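Local coordinates for protein lovastatin nonaketide synthase, polyketide synthase component (Aspergillus terreus, PDB 7CPX) that builds the nonaketide precursor of lovastatin, condensing nine malonyl units on its carrier domain, methylating the chain and, with its partner LovC, reducing it to dihydromonacolin L, at residues 1643-1648 with 1689-1694; 1671-1676 with 1683-1688; 1722-1727 with 1755-1760. The protein carries 2 engineered substitutions. All coordinates share one frame; numbering follows the deposited sequence.

Contact 1: 1643-1648 with 1689-1694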
loop_
_atom_site.group_PDB
_atom_site.type_symbol
_atom_site.label_atom_id
_atom_site.label_comp_id
_atom_site.label_asym_id
_atom_site.label_seq_id
_atom_site.Cartn_x
_atom_site.Cartn_y
_atom_site.Cartn_z
ATOM N N PRO A 1643 -59.081 -8.798 68.735
ATOM C CA PRO A 1643 -59.912 -10.001 68.855
ATOM C C PRO A 1643 -59.285 -11.185 68.137
ATOM O O PRO A 1643 -58.691 -11.045 67.067
ATOM C CB PRO A 1643 -61.237 -9.587 68.204
ATOM C CG PRO A 1643 -61.246 -8.103 68.253
ATOM C CD PRO A 1643 -59.818 -7.682 68.118
ATOM N N LEU A 1644 -59.426 -12.362 68.740
ATOM C CA LEU A 1644 -58.886 -13.599 68.194
ATOM C C LEU A 1644 -60.030 -14.532 67.825
ATOM O O LEU A 1644 -60.956 -14.736 68.618
ATOM C CB LEU A 1644 -57.945 -14.276 69.191
ATOM C CG LEU A 1644 -57.204 -15.501 68.649
ATOM C CD1 LEU A 1644 -55.769 -15.523 69.145
ATOM C CD2 LEU A 1644 -57.921 -16.785 69.038
ATOM N N VAL A 1645 -59.963 -15.090 66.620
ATOM C CA VAL A 1645 -60.991 -15.982 66.100
ATOM C C VAL A 1645 -60.308 -17.247 65.603
ATOM O O VAL A 1645 -59.446 -17.183 64.720
ATOM C CB VAL A 1645 -61.801 -15.330 64.967
ATOM C CG1 VAL A 1645 -62.931 -16.246 64.533
ATOM C CG2 VAL A 1645 -62.338 -13.970 65.398
ATOM N N VAL A 1646 -60.696 -18.390 66.154
ATOM C CA VAL A 1646 -60.150 -19.682 65.760
ATOM C C VAL A 1646 -61.163 -20.379 64.867
ATOM O O VAL A 1646 -62.356 -20.438 65.194
ATOM C CB VAL A 1646 -59.811 -20.546 66.985
ATOM C CG1 VAL A 1646 -59.071 -21.798 66.550
ATOM C CG2 VAL A 1646 -58.987 -19.752 67.982
ATOM N N VAL A 1647 -60.694 -20.889 63.733
ATOM C CA VAL A 1647 -61.529 -21.581 62.761
ATOM C C VAL A 1647 -60.925 -22.954 62.511
ATOM O O VAL A 1647 -59.719 -23.071 62.267
ATOM C CB VAL A 1647 -61.647 -20.790 61.447
ATOM C CG1 VAL A 1647 -62.705 -21.407 60.547
ATOM C CG2 VAL A 1647 -61.963 -19.330 61.731
ATOM N N GLY A 1648 -61.765 -23.989 62.569
ATOM C CA GLY A 1648 -61.331 -25.360 62.391
ATOM C C GLY A 1648 -61.610 -26.187 63.637
ATOM O O GLY A 1648 -62.658 -26.044 64.272
ATOM N N SER A 1689 -59.856 -8.683 63.320
ATOM C CA SER A 1689 -59.652 -9.985 63.930
ATOM C C SER A 1689 -58.253 -10.519 63.653
ATOM O O SER A 1689 -57.650 -10.251 62.611
ATOM C CB SER A 1689 -60.681 -10.981 63.402
ATOM O OG SER A 1689 -60.447 -12.276 63.925
ATOM N N THR A 1690 -57.744 -11.287 64.610
ATOM C CA THR A 1690 -56.566 -12.123 64.414
ATOM C C THR A 1690 -57.056 -13.562 64.313
ATOM O O THR A 1690 -57.572 -14.120 65.287
ATOM C CB THR A 1690 -55.567 -11.951 65.555
ATOM O OG1 THR A 1690 -55.195 -10.571 65.666
ATOM C CG2 THR A 1690 -54.324 -12.786 65.302
ATOM N N PHE A 1691 -56.919 -14.153 63.133
ATOM C CA PHE A 1691 -57.478 -15.470 62.876
ATOM C C PHE A 1691 -56.420 -16.556 63.031
ATOM O O PHE A 1691 -55.262 -16.393 62.642
ATOM C CB PHE A 1691 -58.079 -15.539 61.473
ATOM C CG PHE A 1691 -59.476 -15.004 61.377
ATOM C CD1 PHE A 1691 -60.564 -15.829 61.593
ATOM C CD2 PHE A 1691 -59.703 -13.680 61.044
ATOM C CE1 PHE A 1691 -61.852 -15.342 61.495
ATOM C CE2 PHE A 1691 -60.988 -13.188 60.941
ATOM C CZ PHE A 1691 -62.065 -14.019 61.169
ATOM N N VAL A 1692 -56.839 -17.674 63.616
ATOM C CA VAL A 1692 -56.025 -18.877 63.730
ATOM C C VAL A 1692 -56.816 -19.992 63.066
ATOM O O VAL A 1692 -57.839 -20.437 63.601
ATOM C CB VAL A 1692 -55.697 -19.226 65.188
ATOM C CG1 VAL A 1692 -54.831 -20.474 65.249
ATOM C CG2 VAL A 1692 -55.007 -18.056 65.867
ATOM N N MET A 1693 -56.352 -20.444 61.908
ATOM C CA MET A 1693 -57.127 -21.321 61.039
ATOM C C MET A 1693 -56.560 -22.731 61.116
ATOM O O MET A 1693 -55.451 -22.990 60.636
ATOM C CB MET A 1693 -57.105 -20.801 59.606
ATOM C CG MET A 1693 -57.397 -19.312 59.484
ATOM S SD MET A 1693 -59.068 -18.872 59.985
ATOM C CE MET A 1693 -60.019 -19.686 58.707
ATOM N N LEU A 1694 -57.325 -23.637 61.718
ATOM C CA LEU A 1694 -57.020 -25.060 61.715
ATOM C C LEU A 1694 -57.759 -25.799 60.609
ATOM O O LEU A 1694 -57.745 -27.034 60.585
ATOM C CB LEU A 1694 -57.366 -25.676 63.073
ATOM C CG LEU A 1694 -56.386 -25.413 64.220
ATOM C CD1 LEU A 1694 -56.164 -23.924 64.434
ATOM C CD2 LEU A 1694 -56.889 -26.066 65.499
#
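Leu1644 to Val1647 pair in register with Thr1690 to Met1693 as parallel strands whose axes diverge by 24°. The hydrogen bonds show the parallel pattern: Val1645 uses its N toward Thr1690 O and its O toward Val1692 N, and Val1647 N reaches Val1692 O at 2.9 Å. The valine-rich sequence suits an interior strand, since beta-branched residues accept the extended backbone and present compact apolar surfaces to both faces. On one face, Val1645 and Phe1691 project together, and a chi1 of -83° sets the phenylalanine ring next to the valine, with CE1 near Val1645 CG1. Val1645 CG2 sits 4.1 Å above the ring plane, toward the rim, and Ser1689 OG hangs over that same face. Val1647 CG2 instead meets the ring edge, 3.8 Å from Phe1691 CD1. Met1693, bent at chi2 and chi3, folds its sulfur and methyl back against Val1647. On the other face, Leu1644 CD1 touches Val1692 CG2 at 4.2 Å, while Val1646 CG1 meets Leu1694 CD1. Just after the first strand, Gly1648 turns at a positive phi of 119°, a conformation natural to glycine. Thr1690 OG1 is hydrogen-bonded to Asp1784 OD1. Helix 1652-1664 packs on the Val1646 and Val1692 face through Leu1658 and Ile1661, and strands 1670-1673 and 1720-1728 flank the pair.

Contact 2: 1671-1676 with 1683-1688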
loop_
_atom_site.group_PDB
_atom_site.type_symbol
_atom_site.label_atom_id
_atom_site.label_comp_id
_atom_site.label_asym_id
_atom_site.label_seq_id
_atom_site.Cartn_x
_atom_site.Cartn_y
_atom_site.Cartn_z
ATOM N N GLN A 1671 -63.373 -15.971 69.686
ATOM C CA GLN A 1671 -64.464 -16.581 68.942
ATOM C C GLN A 1671 -63.971 -17.901 68.374
ATOM O O GLN A 1671 -62.781 -18.064 68.098
ATOM C CB GLN A 1671 -64.965 -15.680 67.807
ATOM C CG GLN A 1671 -65.543 -14.355 68.269
ATOM C CD GLN A 1671 -66.092 -13.532 67.119
ATOM O OE1 GLN A 1671 -65.809 -13.809 65.953
ATOM N NE2 GLN A 1671 -66.887 -12.519 67.442
ATOM N N THR A 1672 -64.888 -18.851 68.205
ATOM C CA THR A 1672 -64.529 -20.171 67.707
ATOM C C THR A 1672 -65.571 -20.653 66.713
ATOM O O THR A 1672 -66.774 -20.470 66.919
ATOM C CB THR A 1672 -64.395 -21.185 68.848
ATOM O OG1 THR A 1672 -65.620 -21.242 69.591
ATOM C CG2 THR A 1672 -63.259 -20.790 69.775
ATOM N N TYR A 1673 -65.097 -21.272 65.633
ATOM C CA TYR A 1673 -65.967 -21.827 64.606
ATOM C C TYR A 1673 -65.386 -23.147 64.130
ATOM O O TYR A 1673 -64.182 -23.242 63.872
ATOM C CB TYR A 1673 -66.124 -20.855 63.432
ATOM C CG TYR A 1673 -66.653 -19.501 63.845
ATOM C CD1 TYR A 1673 -68.016 -19.258 63.913
ATOM C CD2 TYR A 1673 -65.787 -18.469 64.176
ATOM C CE1 TYR A 1673 -68.503 -18.025 64.294
ATOM C CE2 TYR A 1673 -66.265 -17.233 64.558
ATOM C CZ TYR A 1673 -67.622 -17.016 64.616
ATOM O OH TYR A 1673 -68.101 -15.783 64.997
ATOM N N LYS A 1674 -66.243 -24.163 64.015
ATOM C CA LYS A 1674 -65.769 -25.489 63.634
ATOM C C LYS A 1674 -65.209 -25.493 62.217
ATOM O O LYS A 1674 -64.187 -26.136 61.948
ATOM C CB LYS A 1674 -66.904 -26.506 63.760
ATOM C CG LYS A 1674 -67.544 -26.560 65.137
ATOM C CD LYS A 1674 -66.534 -26.928 66.211
ATOM C CE LYS A 1674 -67.191 -27.047 67.573
ATOM N NZ LYS A 1674 -66.203 -27.374 68.637
ATOM N N ARG A 1675 -65.864 -24.788 61.299
ATOM C CA ARG A 1675 -65.493 -24.814 59.892
ATOM C C ARG A 1675 -65.532 -23.401 59.331
ATOM O O ARG A 1675 -66.189 -22.510 59.874
ATOM C CB ARG A 1675 -66.427 -25.723 59.083
ATOM C CG ARG A 1675 -66.474 -27.160 59.577
ATOM C CD ARG A 1675 -67.668 -27.905 59.005
ATOM N NE ARG A 1675 -68.930 -27.305 59.423
ATOM C CZ ARG A 1675 -70.128 -27.773 59.099
ATOM N NH1 ARG A 1675 -70.271 -28.856 58.354
ATOM N NH2 ARG A 1675 -71.212 -27.137 59.537
ATOM N N LEU A 1676 -64.809 -23.205 58.227
ATOM C CA LEU A 1676 -64.822 -21.909 57.561
ATOM C C LEU A 1676 -66.204 -21.589 57.002
ATOM O O LEU A 1676 -66.604 -20.418 56.969
ATOM C CB LEU A 1676 -63.770 -21.884 56.451
ATOM C CG LEU A 1676 -63.563 -20.551 55.731
ATOM C CD1 LEU A 1676 -63.280 -19.432 56.718
ATOM C CD2 LEU A 1676 -62.439 -20.656 54.715
ATOM N N GLU A 1683 -72.793 -14.700 62.493
ATOM C CA GLU A 1683 -73.629 -13.505 62.481
ATOM C C GLU A 1683 -72.800 -12.240 62.661
ATOM O O GLU A 1683 -73.082 -11.216 62.028
ATOM C CB GLU A 1683 -74.696 -13.598 63.573
ATOM C CG GLU A 1683 -75.717 -14.712 63.367
ATOM C CD GLU A 1683 -75.157 -16.091 63.655
ATOM O OE1 GLU A 1683 -73.962 -16.190 64.003
ATOM O OE2 GLU A 1683 -75.913 -17.079 63.535
ATOM N N GLU A 1684 -71.778 -12.289 63.513
ATOM C CA GLU A 1684 -70.953 -11.126 63.807
ATOM C C GLU A 1684 -69.499 -11.553 63.919
ATOM O O GLU A 1684 -69.196 -12.569 64.552
ATOM C CB GLU A 1684 -71.403 -10.444 65.105
ATOM C CG GLU A 1684 -70.563 -9.240 65.502
ATOM C CD GLU A 1684 -71.068 -8.569 66.763
ATOM O OE1 GLU A 1684 -72.098 -9.021 67.306
ATOM O OE2 GLU A 1684 -70.435 -7.591 67.213
ATOM N N LEU A 1685 -68.610 -10.778 63.306
ATOM C CA LEU A 1685 -67.175 -10.997 63.393
ATOM C C LEU A 1685 -66.479 -9.654 63.548
ATOM O O LEU A 1685 -66.949 -8.645 63.008
ATOM C CB LEU A 1685 -66.630 -11.712 62.148
ATOM C CG LEU A 1685 -67.179 -13.109 61.864
ATOM C CD1 LEU A 1685 -66.668 -13.608 60.526
ATOM C CD2 LEU A 1685 -66.796 -14.076 62.972
ATOM N N PRO A 1686 -65.363 -9.607 64.274
ATOM C CA PRO A 1686 -64.589 -8.364 64.346
ATOM C C PRO A 1686 -63.726 -8.178 63.108
ATOM O O PRO A 1686 -63.082 -9.114 62.627
ATOM C CB PRO A 1686 -63.735 -8.548 65.606
ATOM C CG PRO A 1686 -63.599 -10.020 65.763
ATOM C CD PRO A 1686 -64.812 -10.658 65.149
ATOM N N MET A 1687 -63.720 -6.950 62.589
ATOM C CA MET A 1687 -63.003 -6.660 61.353
ATOM C C MET A 1687 -61.509 -6.458 61.561
ATOM O O MET A 1687 -60.759 -6.467 60.578
ATOM C CB MET A 1687 -63.603 -5.426 60.677
ATOM C CG MET A 1687 -64.878 -5.726 59.907
ATOM S SD MET A 1687 -65.488 -4.325 58.953
ATOM C CE MET A 1687 -66.794 -5.109 58.012
ATOM N N LYS A 1688 -61.057 -6.279 62.801
ATOM C CA LYS A 1688 -59.638 -6.273 63.130
ATOM C C LYS A 1688 -59.222 -7.599 63.755
ATOM O O LYS A 1688 -58.340 -7.647 64.617
ATOM C CB LYS A 1688 -59.305 -5.112 64.065
ATOM C CG LYS A 1688 -59.648 -3.741 63.501
ATOM C CD LYS A 1688 -58.896 -3.458 62.210
ATOM C CE LYS A 1688 -59.181 -2.060 61.694
ATOM N NZ LYS A 1688 -58.484 -1.792 60.406
#
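The Tyr1673 ring meets Leu1685 CD2 obliquely, 3.5 Å from Tyr1673 CZ, while Gln1671 OE1 lies in the ring plane at the hydroxyl edge. The second flat group, the Gln1671 amide, has Tyr1673 OH above its carbonyl plane, and Pro1686 CD comes within 3.7 Å of Gln1671 CD. Together these residues join the start and finish of a beta-alpha-beta crossover, in which the chain leaves edge strand 1670-1673, passes through helix 1676-1680 and returns by the loop 1683-1688 to strand 1689-1693, beyond strand 1644-1647, which lies between the two in the sheet. Gln1671 and Tyr1673, two apart on the strand, project from the same face toward that loop. In the glutamine, CG stands beside the backbone N (chi1 -62°) and the chain is extended beyond it, carrying the amide far enough to meet the proline. A long polar residue suits this partly exposed place, as its methylenes reach across to the loop and its amide lies near the loop backbone, with Gln1671 NE2 3.7 Å from Glu1684 O. Leu1685, buried, also packs on Leu1679 and on Tyr1719 of helix 1705-1719, so one apolar side chain ties the loop to two helices. Tyrosine combines an apolar ring for this leucine with a polar end: Tyr1673 OH donates to Gln1671 OE1 at 3.2 Å, away from its lone pairs.

Contact 3: 1722-1727 with 1755-1760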
loop_
_atom_site.group_PDB
_atom_site.type_symbol
_atom_site.label_atom_id
_atom_site.label_comp_id
_atom_site.label_asym_id
_atom_site.label_seq_id
_atom_site.Cartn_x
_atom_site.Cartn_y
_atom_site.Cartn_z
ATOM N N ASN A 1722 -55.022 -9.790 60.978
ATOM C CA ASN A 1722 -53.945 -10.758 61.103
ATOM C C ASN A 1722 -54.548 -12.151 61.017
ATOM O O ASN A 1722 -55.713 -12.356 61.366
ATOM C CB ASN A 1722 -53.186 -10.594 62.425
ATOM C CG ASN A 1722 -52.510 -9.245 62.545
ATOM O OD1 ASN A 1722 -52.140 -8.631 61.544
ATOM N ND2 ASN A 1722 -52.340 -8.776 63.776
ATOM N N THR A 1723 -53.761 -13.105 60.531
ATOM C CA THR A 1723 -54.251 -14.473 60.461
ATOM C C THR A 1723 -53.089 -15.450 60.379
ATOM O O THR A 1723 -52.053 -15.164 59.769
ATOM C CB THR A 1723 -55.180 -14.685 59.264
ATOM O OG1 THR A 1723 -56.247 -13.729 59.299
ATOM C CG2 THR A 1723 -55.751 -16.097 59.299
ATOM N N VAL A 1724 -53.294 -16.615 60.990
ATOM C CA VAL A 1724 -52.353 -17.725 60.948
ATOM C C VAL A 1724 -53.115 -18.977 60.544
ATOM O O VAL A 1724 -54.122 -19.327 61.170
ATOM C CB VAL A 1724 -51.658 -17.938 62.306
ATOM C CG1 VAL A 1724 -50.572 -18.995 62.185
ATOM C CG2 VAL A 1724 -51.091 -16.629 62.824
ATOM N N TRP A 1725 -52.637 -19.649 59.503
ATOM C CA TRP A 1725 -53.176 -20.928 59.069
ATOM C C TRP A 1725 -52.243 -22.043 59.515
ATOM O O TRP A 1725 -51.023 -21.873 59.535
ATOM C CB TRP A 1725 -53.344 -20.965 57.549
ATOM C CG TRP A 1725 -54.479 -20.131 57.046
ATOM C CD1 TRP A 1725 -55.721 -20.566 56.691
ATOM C CD2 TRP A 1725 -54.477 -18.714 56.838
ATOM N NE1 TRP A 1725 -56.493 -19.510 56.276
ATOM C CE2 TRP A 1725 -55.752 -18.361 56.356
ATOM C CE3 TRP A 1725 -53.517 -17.711 57.007
ATOM C CZ2 TRP A 1725 -56.097 -17.047 56.049
ATOM C CZ3 TRP A 1725 -53.858 -16.408 56.694
ATOM C CH2 TRP A 1725 -55.138 -16.087 56.224
ATOM N N LEU A 1726 -52.825 -23.176 59.897
ATOM C CA LEU A 1726 -52.073 -24.358 60.294
ATOM C C LEU A 1726 -52.352 -25.471 59.296
ATOM O O LEU A 1726 -53.515 -25.810 59.055
ATOM C CB LEU A 1726 -52.449 -24.806 61.705
ATOM C CG LEU A 1726 -52.269 -23.786 62.828
ATOM C CD1 LEU A 1726 -52.500 -24.462 64.164
ATOM C CD2 LEU A 1726 -50.889 -23.156 62.769
ATOM N N THR A 1727 -51.292 -26.043 58.735
ATOM C CA THR A 1727 -51.399 -27.116 57.761
ATOM C C THR A 1727 -50.619 -28.324 58.257
ATOM O O THR A 1727 -49.597 -28.185 58.932
ATOM C CB THR A 1727 -50.867 -26.679 56.395
ATOM O OG1 THR A 1727 -49.439 -26.561 56.445
ATOM C CG2 THR A 1727 -51.463 -25.341 55.991
ATOM N N GLY A 1755 -51.727 -9.170 57.914
ATOM C CA GLY A 1755 -50.686 -10.108 58.279
ATOM C C GLY A 1755 -51.110 -11.528 57.974
ATOM O O GLY A 1755 -52.166 -11.974 58.426
ATOM N N VAL A 1756 -50.302 -12.248 57.203
ATOM C CA VAL A 1756 -50.602 -13.613 56.790
ATOM C C VAL A 1756 -49.459 -14.510 57.232
ATOM O O VAL A 1756 -48.292 -14.232 56.929
ATOM C CB VAL A 1756 -50.811 -13.704 55.270
ATOM C CG1 VAL A 1756 -50.867 -15.154 54.832
ATOM C CG2 VAL A 1756 -52.078 -12.973 54.865
ATOM N N HIS A 1757 -49.788 -15.583 57.948
ATOM C CA HIS A 1757 -48.797 -16.564 58.357
ATOM C C HIS A 1757 -49.321 -17.966 58.086
ATOM O O HIS A 1757 -50.522 -18.224 58.175
ATOM C CB HIS A 1757 -48.443 -16.417 59.836
ATOM C CG HIS A 1757 -47.836 -15.093 60.176
ATOM N ND1 HIS A 1757 -46.551 -14.965 60.657
ATOM C CD2 HIS A 1757 -48.333 -13.837 60.093
ATOM C CE1 HIS A 1757 -46.287 -13.687 60.863
ATOM N NE2 HIS A 1757 -47.351 -12.982 60.526
ATOM N N VAL A 1758 -48.404 -18.868 57.751
ATOM C CA VAL A 1758 -48.725 -20.270 57.524
ATOM C C VAL A 1758 -47.717 -21.119 58.282
ATOM O O VAL A 1758 -46.512 -20.843 58.254
ATOM C CB VAL A 1758 -48.722 -20.627 56.022
ATOM C CG1 VAL A 1758 -49.525 -19.608 55.234
ATOM C CG2 VAL A 1758 -47.302 -20.718 55.496
ATOM N N LEU A 1759 -48.213 -22.146 58.962
ATOM C CA LEU A 1759 -47.392 -23.037 59.773
ATOM C C LEU A 1759 -47.611 -24.458 59.275
ATOM O O LEU A 1759 -48.677 -25.041 59.499
ATOM C CB LEU A 1759 -47.748 -22.906 61.251
ATOM C CG LEU A 1759 -46.572 -22.640 62.189
ATOM C CD1 LEU A 1759 -47.074 -22.283 63.576
ATOM C CD2 LEU A 1759 -45.651 -23.846 62.247
ATOM N N ASP A 1760 -46.609 -25.006 58.593
ATOM C CA ASP A 1760 -46.678 -26.359 58.063
ATOM C C ASP A 1760 -46.019 -27.312 59.053
ATOM O O ASP A 1760 -44.834 -27.165 59.370
ATOM C CB ASP A 1760 -45.994 -26.441 56.699
ATOM C CG ASP A 1760 -46.234 -27.767 56.007
ATOM O OD1 ASP A 1760 -47.081 -28.545 56.493
ATOM O OD2 ASP A 1760 -45.575 -28.034 54.981
#
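Trp1725 slants past Val1756, with Trp1725 CZ3 3.7 Å from Val1756 CG1. A chi1 of -73° folds the indole back along the strand: Thr1723 CG2 rests over one face near the rim, and His1757 O lies in the ring plane at the edge, 3.3 Å from Trp1725 CE3. A broad indole suits this position because it spans several residues at once, including Leu1744 of helix 1735-1750, which links these two parallel strands in a beta-alpha-beta unit. On the other face, Val1724 CG2 lies near His1757 CB, and the histidine ring turns an edge toward Thr1723 O. Leu1726 and Leu1759 extend alongside each other, Leu1726 CD2 resting 3.5 Å from Leu1759 CB. At the N-terminal end of the pairing, Asn1722 OD1 is turned toward Gly1755, consistent with a residue that has no side chain to interfere, while Asn1722 ND2 is hydrogen-bonded to Asp1784 OD1. Between the two faces the backbone bonds form a parallel ladder, including Trp1725 N to His1757 O at 2.9 Å. At the far end Thr1727 meets Asp1760 at about a right angle. Thr1727 OG1 donates to Asp1760 OD1 at 3.1 Å, arriving 55° out of the carboxylate plane. Asp1760 OD1 also accepts from Ala1730 N. Two donors on one oxygen of a buried carboxylate would probably help to stabilise its negative charge and tie this end of the pair to the turn after strand 1720-1728.

All three contacts belong to one mixed sheet, in which the neighbouring strands 1670-1673, 1644-1647, 1689-1693, 1720-1728 and 1755-1761 are all parallel. Along the chain, contact 2 is nested inside the loop closed by contact 1, and contact 3 follows. Centres of contacts 1 and 2 lie about 7 Å apart, and those of contacts 1 and 3 about 10 Å; the centres of contacts 2 and 3 are about 16 Å apart, and these two do not touch. Contact 1 thus bridges the other two, backbone bonds joining it to strand 1670-1673 and strand 1720-1728. This Rossmann-like arrangement, following the methyltransferase region, is consistent with the structural ketoreductase subdomain of reducing synthases, and lies away from the catalytic and NADP sites.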